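Local coordinates for protein 1,4-dihydroxy-2-naphthoyl-CoA hydrolase (Synechocystis sp., PDB 4K00) that hydrolyses the thioester 1,4-dihydroxy-2-naphthoyl-CoA to 1,4-dihydroxy-2-naphthoate and free CoA, a step in phylloquinone (vitamin K1) biosynthesis, at residues 75-80 / 99-104; 88-93 / 122-127; 93-98 / 109-114. All coordinates share one frame; numbering follows the deposited sequence.

How the interactions relate
All three interactions use strand 91-100 of the antiparallel hotdog sheet. Interaction 3 is its central pairing with strand 106-118, its centre about 6 Å from the centre of the chain, whereas interactions 1 and 2 sit near the strand's two ends, on opposite sides of that centre and with their own centres about 33 Å apart. Interaction 1 joins interaction 3 through packing: V80 CG1 lies 4.0 Å from Y96 CD2, and I98 touches both L78 and L79. Interaction 2 shares C93 with interaction 3, and F92 N probably hydrogen-bonds H114 O at 3.0 Å. None of the three lies at the predicted active-site residue D19; they belong to the scaffold of the fold.

Interaction 1 (75-80 / 99-104); sequences GDRLLV and SQAESA
Two backbone bonds pair L79 with S99: L79 N gives its hydrogen to S99 O at 2.8 Å, and S99 N returns one to L79 O at 2.9 Å. Beyond the non-hydrogen-bonded pair L78-Q100, A101 N donates to R77 O at 2.9 Å, and a water that donates to R77 O also accepts from E102 N, so the carbonyl of R77 is held twice. The amide of Q100 folds back, its chain bent at chi2 (-78°), and NE2 reaches D76 OD2 at 2.9 Å in a nearly straight bond. It approaches from above the carboxylate plane, while H73 N supplies a second bond to the same oxygen. R77 and E102 form a salt bridge at the surface, with guanidinium and carboxylate planes 82° apart; the modelled NH2 to OE2 spacing is too short to be taken literally. A101 CB rests against one face of that guanidinium, 3.4 Å from NH1. On the side of L79 and S99, L79 CG packs on A101 CB at 3.9 Å. L78 turns inward to M32 of helix 26-43, yet its CD2 still brushes Q100 OE1. This is the open end of the antiparallel hairpin formed by strands 77-86 and 91-100 of the hotdog fold.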
loop_
_atom_site.group_PDB
_atom_site.type_symbol
_atom_site.label_atom_id
_atom_site.label_comp_id
_atom_site.label_asym_id
_atom_site.label_seq_id
_atom_site.Cartn_x
_atom_site.Cartn_y
_atom_site.Cartn_z
ATOM N N GLY A 75 -13.452 -0.158 -10.130
ATOM C CA GLY A 75 -14.100 -0.983 -11.129
ATOM C C GLY A 75 -13.713 -0.643 -12.556
ATOM O O GLY A 75 -13.992 -1.418 -13.456
ATOM N N ASP A 76 -13.075 0.505 -12.778
ATOM C CA ASP A 76 -12.661 0.870 -14.136
ATOM C C ASP A 76 -11.645 -0.144 -14.637
ATOM O O ASP A 76 -10.860 -0.696 -13.861
ATOM C CB ASP A 76 -12.036 2.270 -14.171
ATOM C CG ASP A 76 -13.056 3.380 -14.016
ATOM O OD1 ASP A 76 -14.273 3.089 -13.999
ATOM O OD2 ASP A 76 -12.636 4.553 -13.923
ATOM N N ARG A 77 -11.646 -0.376 -15.941
ATOM C CA ARG A 77 -10.602 -1.167 -16.565
ATOM C C ARG A 77 -9.681 -0.248 -17.359
ATOM O O ARG A 77 -10.127 0.489 -18.241
ATOM C CB ARG A 77 -11.212 -2.225 -17.473
ATOM C CG ARG A 77 -10.212 -3.272 -17.936
ATOM C CD ARG A 77 -10.914 -4.475 -18.551
ATOM N NE ARG A 77 -11.813 -4.080 -19.632
ATOM C CZ ARG A 77 -11.424 -3.877 -20.889
ATOM N NH1 ARG A 77 -10.148 -4.036 -21.225
ATOM N NH2 ARG A 77 -12.310 -3.513 -21.807
ATOM N N LEU A 78 -8.401 -0.285 -17.021
ATOM C CA LEU A 78 -7.422 0.662 -17.555
ATOM C C LEU A 78 -6.402 -0.078 -18.414
ATOM O O LEU A 78 -6.185 -1.280 -18.243
ATOM C CB LEU A 78 -6.708 1.387 -16.421
ATOM C CG LEU A 78 -7.580 2.024 -15.340
ATOM C CD1 LEU A 78 -6.693 2.755 -14.357
ATOM C CD2 LEU A 78 -8.614 2.963 -15.941
ATOM N N LEU A 79 -5.786 0.646 -19.342
ATOM C CA LEU A 79 -4.614 0.162 -20.063
ATOM C C LEU A 79 -3.421 1.025 -19.683
ATOM O O LEU A 79 -3.511 2.252 -19.660
ATOM C CB LEU A 79 -4.854 0.245 -21.571
ATOM C CG LEU A 79 -6.058 -0.542 -22.095
ATOM C CD1 LEU A 79 -6.273 -0.287 -23.576
ATOM C CD2 LEU A 79 -5.867 -2.024 -21.823
ATOM N N VAL A 80 -2.311 0.376 -19.361
ATOM C CA VAL A 80 -1.040 1.072 -19.192
ATOM C C VAL A 80 -0.129 0.697 -20.337
ATOM O O VAL A 80 0.290 -0.459 -20.453
ATOM C CB VAL A 80 -0.324 0.684 -17.891
ATOM C CG1 VAL A 80 0.927 1.549 -17.721
ATOM C CG2 VAL A 80 -1.258 0.817 -16.697
ATOM N N SER A 99 -4.714 4.901 -19.732
ATOM C CA SER A 99 -5.961 5.277 -20.364
ATOM C C SER A 99 -7.088 4.353 -19.913
ATOM O O SER A 99 -6.836 3.235 -19.455
ATOM C CB SER A 99 -5.816 5.221 -21.885
ATOM O OG SER A 99 -5.408 3.923 -22.290
ATOM N N GLN A 100 -8.323 4.820 -20.065
ATOM C CA GLN A 100 -9.500 3.947 -19.978
ATOM C C GLN A 100 -9.529 2.983 -21.154
ATOM O O GLN A 100 -9.321 3.382 -22.299
ATOM C CB GLN A 100 -10.773 4.781 -19.971
ATOM C CG GLN A 100 -10.923 5.676 -18.751
ATOM C CD GLN A 100 -11.376 4.911 -17.522
ATOM O OE1 GLN A 100 -11.651 3.723 -17.587
ATOM N NE2 GLN A 100 -11.439 5.591 -16.396
ATOM N N ALA A 101 -9.782 1.710 -20.877
ATOM C CA ALA A 101 -9.689 0.694 -21.909
ATOM C C ALA A 101 -10.731 0.962 -22.989
ATOM O O ALA A 101 -10.457 0.800 -24.171
ATOM C CB ALA A 101 -9.874 -0.697 -21.317
ATOM N N GLU A 102 -11.923 1.381 -22.582
ATOM C CA GLU A 102 -13.063 1.412 -23.502
ATOM C C GLU A 102 -13.117 2.723 -24.281
ATOM O O GLU A 102 -13.270 2.729 -25.500
ATOM C CB GLU A 102 -14.369 1.217 -22.731
ATOM C CG GLU A 102 -14.396 -0.036 -21.869
ATOM C CD GLU A 102 -14.710 -1.294 -22.661
ATOM O OE1 GLU A 102 -15.331 -1.183 -23.743
ATOM O OE2 GLU A 102 -14.335 -2.396 -22.198
ATOM N N SER A 103 -12.989 3.834 -23.567
ATOM C CA SER A 103 -13.105 5.154 -24.170
ATOM C C SER A 103 -11.771 5.676 -24.706
ATOM O O SER A 103 -11.748 6.607 -25.503
ATOM C CB SER A 103 -13.650 6.144 -23.145
ATOM O OG SER A 103 -12.675 6.418 -22.155
ATOM N N ALA A 104 -10.669 5.088 -24.249
ATOM C CA ALA A 104 -9.318 5.532 -24.609
ATOM C C ALA A 104 -8.976 6.917 -24.048
ATOM O O ALA A 104 -7.963 7.505 -24.413
ATOM C CB ALA A 104 -9.124 5.517 -26.119
HETATM O O HOH W 1 -12.657 1.294 -19.783
HETATM O O HOH W 2 -2.720 4.011 -22.556
#

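Interaction 2 (88-93 / 122-127)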
loop_
_atom_site.group_PDB
_atom_site.type_symbol
_atom_site.label_atom_id
_atom_site.label_comp_id
_atom_site.label_asym_id
_atom_site.label_seq_id
_atom_site.Cartn_x
_atom_site.Cartn_y
_atom_site.Cartn_z
ATOM N N SER A 88 21.643 4.787 -21.573
ATOM C CA SER A 88 23.092 4.711 -21.400
ATOM C C SER A 88 23.475 3.261 -21.185
ATOM O O SER A 88 22.616 2.392 -21.215
ATOM C CB SER A 88 23.551 5.560 -20.210
ATOM O OG SER A 88 23.247 4.919 -18.980
ATOM N N ALA A 89 24.758 2.994 -20.982
ATOM C CA ALA A 89 25.212 1.631 -20.724
ATOM C C ALA A 89 24.503 1.086 -19.488
ATOM O O ALA A 89 24.296 -0.116 -19.364
ATOM C CB ALA A 89 26.728 1.590 -20.527
ATOM N N HIS A 90 24.135 1.972 -18.573
ATOM C CA HIS A 90 23.758 1.543 -17.238
ATOM C C HIS A 90 22.341 1.962 -16.872
ATOM O O HIS A 90 21.876 1.651 -15.786
ATOM C CB HIS A 90 24.753 2.068 -16.202
ATOM C CG HIS A 90 24.814 3.561 -16.124
ATOM N ND1 HIS A 90 25.783 4.303 -16.767
ATOM C CD2 HIS A 90 24.027 4.451 -15.478
ATOM C CE1 HIS A 90 25.583 5.588 -16.525
ATOM N NE2 HIS A 90 24.522 5.705 -15.750
ATOM N N ARG A 91 21.654 2.651 -17.781
ATOM C CA ARG A 91 20.364 3.269 -17.480
ATOM C C ARG A 91 19.336 2.971 -18.580
ATOM O O ARG A 91 19.642 3.044 -19.770
ATOM C CB ARG A 91 20.520 4.787 -17.334
ATOM C CG ARG A 91 19.256 5.506 -16.895
ATOM C CD ARG A 91 19.515 6.917 -16.365
ATOM N NE ARG A 91 20.161 7.778 -17.345
ATOM C CZ ARG A 91 19.502 8.592 -18.161
ATOM N NH1 ARG A 91 18.176 8.645 -18.110
ATOM N NH2 ARG A 91 20.164 9.345 -19.032
ATOM N N PHE A 92 18.117 2.660 -18.173
ATOM C CA PHE A 92 17.001 2.647 -19.099
ATOM C C PHE A 92 15.821 3.459 -18.595
ATOM O O PHE A 92 15.711 3.764 -17.391
ATOM C CB PHE A 92 16.586 1.223 -19.482
ATOM C CG PHE A 92 16.045 0.391 -18.350
ATOM C CD1 PHE A 92 14.681 0.380 -18.066
ATOM C CD2 PHE A 92 16.877 -0.429 -17.607
ATOM C CE1 PHE A 92 14.170 -0.400 -17.039
ATOM C CE2 PHE A 92 16.373 -1.207 -16.576
ATOM C CZ PHE A 92 15.010 -1.206 -16.305
ATOM N N CYS A 93 14.918 3.784 -19.513
ATOM C CA CYS A 93 13.828 4.710 -19.234
ATOM C C CYS A 93 12.506 4.156 -19.736
ATOM O O CYS A 93 12.364 3.868 -20.928
ATOM C CB CYS A 93 14.089 6.046 -19.921
ATOM S SG CYS A 93 15.654 6.809 -19.457
ATOM N N ARG A 122 27.834 0.152 -4.889
ATOM C CA ARG A 122 26.787 0.977 -5.503
ATOM C C ARG A 122 27.334 1.838 -6.648
ATOM O O ARG A 122 26.960 2.997 -6.797
ATOM C CB ARG A 122 26.076 1.853 -4.452
ATOM C CG ARG A 122 25.381 1.070 -3.344
ATOM C CD ARG A 122 24.403 1.927 -2.542
ATOM N NE ARG A 122 23.154 2.192 -3.266
ATOM C CZ ARG A 122 22.107 1.368 -3.309
ATOM N NH1 ARG A 122 22.141 0.205 -2.672
ATOM N NH2 ARG A 122 21.021 1.705 -4.001
ATOM N N LYS A 123 28.203 1.253 -7.467
ATOM C CA LYS A 123 28.745 1.943 -8.640
ATOM C C LYS A 123 28.043 1.482 -9.919
ATOM O O LYS A 123 27.699 0.309 -10.048
ATOM C CB LYS A 123 30.246 1.684 -8.762
ATOM C CG LYS A 123 31.101 2.590 -7.883
ATOM C CD LYS A 123 32.424 2.936 -8.552
ATOM C CE LYS A 123 32.918 4.321 -8.154
ATOM N NZ LYS A 123 33.711 4.285 -6.898
ATOM N N LYS A 124 27.842 2.411 -10.855
ATOM C CA LYS A 124 27.113 2.120 -12.088
ATOM C C LYS A 124 27.750 0.934 -12.794
ATOM O O LYS A 124 28.969 0.824 -12.852
ATOM C CB LYS A 124 27.122 3.328 -13.025
ATOM C CG LYS A 124 26.268 4.490 -12.558
ATOM C CD LYS A 124 26.758 5.801 -13.158
ATOM C CE LYS A 124 26.440 6.976 -12.252
ATOM N NZ LYS A 124 25.099 6.824 -11.621
ATOM N N ALA A 125 26.910 0.044 -13.314
ATOM C CA ALA A 125 27.372 -1.092 -14.100
ATOM C C ALA A 125 26.514 -1.236 -15.353
ATOM O O ALA A 125 25.375 -0.765 -15.384
ATOM C CB ALA A 125 27.290 -2.358 -13.275
ATOM N N PRO A 126 27.057 -1.897 -16.391
ATOM C CA PRO A 126 26.277 -2.132 -17.609
ATOM C C PRO A 126 25.047 -2.963 -17.305
ATOM O O PRO A 126 25.110 -3.877 -16.484
ATOM C CB PRO A 126 27.253 -2.899 -18.520
ATOM C CG PRO A 126 28.603 -2.599 -17.979
ATOM C CD PRO A 126 28.418 -2.429 -16.499
ATOM N N LEU A 127 23.932 -2.631 -17.944
ATOM C CA LEU A 127 22.726 -3.435 -17.843
ATOM C C LEU A 127 23.057 -4.895 -18.123
ATOM O O LEU A 127 23.912 -5.193 -18.952
ATOM C CB LEU A 127 21.676 -2.928 -18.836
ATOM C CG LEU A 127 21.175 -1.492 -18.644
ATOM C CD1 LEU A 127 20.201 -1.137 -19.756
ATOM C CD2 LEU A 127 20.494 -1.322 -17.288
#
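The imidazole of H90 lies between two side chains. K124 runs its aliphatic chain across one face, with CD 3.6 Å from the ring centroid and 21° off the normal, a CH-pi contact in which CD sits toward the NE2 and CE1 rim. S88 OG stands over the middle of the opposite face. The chi1 of H90 (62°) sets CG between its backbone N and carbonyl carbon, and this turns the ring toward K124 while CB stays only 3.0 Å from A125 O. At its far end K124 bends at chi4, leaving NZ 4.3 Å from H90 NE2 without contact, so a proton on this histidine would probably be disfavoured by the neighbouring ammonium.

L127 makes the second side-chain contact, with F92. Its CD2 methyl meets the F92 ring at the edge, in the ring plane, 3.7 Å from CD2 of F92, and the same methyl lies against the face of the H90 carbonyl, 3.6 Å from H90 O. The ring of F92 stacks on H114 and also touches I84 of strand 77-86; L127 also touches Q86 of that strand.

The backbones meet through one bond, L127 N to A89 O at 2.9 Å, accompanied by a CA-H...O contact from P126 CA to the same oxygen. S88 OG accepts from H90 N at 3.1 Å, an ST turn within the loop that connects strands 77-86 and 91-100 at one end of the hotdog sheet, with the segment after strand 123-124 laid across it.

Interaction 3 (93-98 / 109-114); sequences CCDYEI and RAQTHH
Y96 and T112 meet through their hydroxyls, Y96 OH and T112 OG1 being 2.7 Å apart in a hydrogen bond. The two side chains cross at about a right angle, and OG1 lies near the plane of the tyrosine ring, at its CE1 edge. T112 chi1 (59°) places OG1 where it can also bond H114 NE2 at 2.8 Å, giving a short chain of polar groups on the buried side. C94 SG approaches the H114 ring obliquely, and further along the same face the methyl of A110 packs on Y96 CD1.

On the side of C93, D95 and Q111, Q111 NE2 hydrogen-bonds D95 OD1 at 2.7 Å. The two side chains run alongside one another, yet their carboxylate and amide planes are 77° apart; the donor arrives on the syn side of OD1, somewhat out of the carboxylate plane. In one of the two conformers modelled for C93, SG sits over the centre of the H113 ring, 3.8 Å from its centroid and 13° off the normal, a less certain contact.

These pairs are set in register by an antiparallel hairpin of strands 91-100 and 106-118, the middle of the hotdog sheet. C94 N bonds T112 O at 2.8 Å and Y96 N bonds A110 O at 2.9 Å; each pair is closed by the reciprocal bond. Further out, helix 26-43, the long helix round which the hotdog sheet wraps, lays C33 and Y37 against Y96. H114 stacks with F92 and also meets the ring of Y37, while R109 turns away from strand 91-100 to a salt bridge with D67.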
loop_
_atom_site.group_PDB
_atom_site.type_symbol
_atom_site.label_atom_id
_atom_site.label_comp_id
_atom_site.label_asym_id
_atom_site.label_seq_id
_atom_site.Cartn_x
_atom_site.Cartn_y
_atom_site.Cartn_z
ATOM N N CYS A 93 14.918 3.784 -19.513
ATOM C CA CYS A 93 13.828 4.710 -19.234
ATOM C C CYS A 93 12.506 4.156 -19.736
ATOM O O CYS A 93 12.364 3.868 -20.928
ATOM C CB CYS A 93 14.089 6.046 -19.921
ATOM S SG CYS A 93 15.654 6.809 -19.457
ATOM N N CYS A 94 11.545 4.033 -18.823
ATOM C CA CYS A 94 10.195 3.595 -19.152
ATOM C C CYS A 94 9.255 4.796 -19.279
ATOM O O CYS A 94 9.251 5.684 -18.425
ATOM C CB CYS A 94 9.672 2.677 -18.052
ATOM S SG CYS A 94 10.589 1.133 -17.846
ATOM N N ASP A 95 8.471 4.809 -20.355
ATOM C CA ASP A 95 7.464 5.848 -20.621
ATOM C C ASP A 95 6.102 5.215 -20.637
ATOM O O ASP A 95 5.901 4.202 -21.306
ATOM C CB ASP A 95 7.683 6.464 -21.998
ATOM C CG ASP A 95 8.585 7.653 -21.962
ATOM O OD1 ASP A 95 8.108 8.740 -21.568
ATOM O OD2 ASP A 95 9.759 7.501 -22.349
ATOM N N TYR A 96 5.166 5.801 -19.895
ATOM C CA TYR A 96 3.862 5.175 -19.686
ATOM C C TYR A 96 2.768 6.139 -20.083
ATOM O O TYR A 96 2.858 7.333 -19.806
ATOM C CB TYR A 96 3.649 4.800 -18.218
ATOM C CG TYR A 96 4.769 4.051 -17.529
ATOM C CD1 TYR A 96 5.847 4.721 -16.959
ATOM C CD2 TYR A 96 4.720 2.670 -17.403
ATOM C CE1 TYR A 96 6.858 4.029 -16.305
ATOM C CE2 TYR A 96 5.715 1.971 -16.740
ATOM C CZ TYR A 96 6.780 2.654 -16.187
ATOM O OH TYR A 96 7.772 1.960 -15.534
ATOM N N GLU A 97 1.721 5.614 -20.705
ATOM C CA GLU A 97 0.437 6.310 -20.760
ATOM C C GLU A 97 -0.635 5.428 -20.163
ATOM O O GLU A 97 -0.696 4.239 -20.479
ATOM C CB GLU A 97 0.034 6.611 -22.203
ATOM C CG GLU A 97 0.980 7.516 -22.957
ATOM C CD GLU A 97 0.331 8.105 -24.198
ATOM O OE1 GLU A 97 -0.402 7.374 -24.892
ATOM O OE2 GLU A 97 0.535 9.300 -24.465
ATOM N N ILE A 98 -1.472 6.016 -19.302
ATOM C CA ILE A 98 -2.579 5.288 -18.681
ATOM C C ILE A 98 -3.898 5.813 -19.223
ATOM O O ILE A 98 -4.167 7.020 -19.184
ATOM C CB ILE A 98 -2.573 5.412 -17.141
ATOM C CG1 ILE A 98 -1.207 5.023 -16.583
ATOM C CG2 ILE A 98 -3.661 4.533 -16.530
ATOM C CD1 ILE A 98 -1.062 5.255 -15.091
ATOM N N ARG A 109 0.225 10.424 -17.784
ATOM C CA ARG A 109 1.483 10.017 -18.413
ATOM C C ARG A 109 2.558 9.966 -17.324
ATOM O O ARG A 109 2.482 10.698 -16.335
ATOM C CB ARG A 109 1.903 11.017 -19.499
ATOM C CG ARG A 109 2.393 12.351 -18.939
ATOM C CD ARG A 109 2.849 13.325 -20.014
ATOM N NE ARG A 109 3.241 14.599 -19.419
ATOM C CZ ARG A 109 3.717 15.638 -20.092
ATOM N NH1 ARG A 109 3.860 15.578 -21.407
ATOM N NH2 ARG A 109 4.052 16.748 -19.443
ATOM N N ALA A 110 3.547 9.097 -17.497
ATOM C CA ALA A 110 4.588 8.930 -16.483
ATOM C C ALA A 110 5.902 8.470 -17.109
ATOM O O ALA A 110 5.939 8.006 -18.260
ATOM C CB ALA A 110 4.138 7.935 -15.415
ATOM N N GLN A 111 6.976 8.618 -16.335
ATOM C CA GLN A 111 8.286 8.082 -16.680
ATOM C C GLN A 111 8.928 7.507 -15.429
ATOM O O GLN A 111 8.738 8.036 -14.334
ATOM C CB GLN A 111 9.184 9.171 -17.236
ATOM C CG GLN A 111 8.790 9.660 -18.612
ATOM C CD GLN A 111 9.871 10.514 -19.258
ATOM O OE1 GLN A 111 10.759 11.036 -18.580
ATOM N NE2 GLN A 111 9.790 10.669 -20.581
ATOM N N THR A 112 9.640 6.392 -15.584
ATOM C CA THR A 112 10.558 5.915 -14.551
ATOM C C THR A 112 11.926 5.624 -15.176
ATOM O O THR A 112 12.001 5.146 -16.296
ATOM C CB THR A 112 10.020 4.656 -13.835
ATOM O OG1 THR A 112 9.795 3.597 -14.776
ATOM C CG2 THR A 112 8.711 4.950 -13.100
ATOM N N HIS A 113 12.998 5.959 -14.464
ATOM C CA HIS A 113 14.361 5.671 -14.897
ATOM C C HIS A 113 14.983 4.703 -13.903
ATOM O O HIS A 113 14.780 4.822 -12.676
ATOM C CB HIS A 113 15.238 6.928 -14.917
ATOM C CG HIS A 113 14.750 8.023 -15.814
ATOM N ND1 HIS A 113 13.597 7.933 -16.566
ATOM C CD2 HIS A 113 15.270 9.246 -16.073
ATOM C CE1 HIS A 113 13.427 9.056 -17.246
ATOM N NE2 HIS A 113 14.431 9.864 -16.969
ATOM N N HIS A 114 15.765 3.781 -14.435
ATOM C CA HIS A 114 16.298 2.657 -13.683
ATOM C C HIS A 114 17.764 2.509 -14.042
ATOM O O HIS A 114 18.153 2.640 -15.217
ATOM C CB HIS A 114 15.580 1.360 -14.072
ATOM C CG HIS A 114 14.087 1.460 -14.073
ATOM N ND1 HIS A 114 13.298 0.763 -13.186
ATOM C CD2 HIS A 114 13.238 2.154 -14.868
ATOM C CE1 HIS A 114 12.026 1.026 -13.433
ATOM N NE2 HIS A 114 11.963 1.878 -14.441
#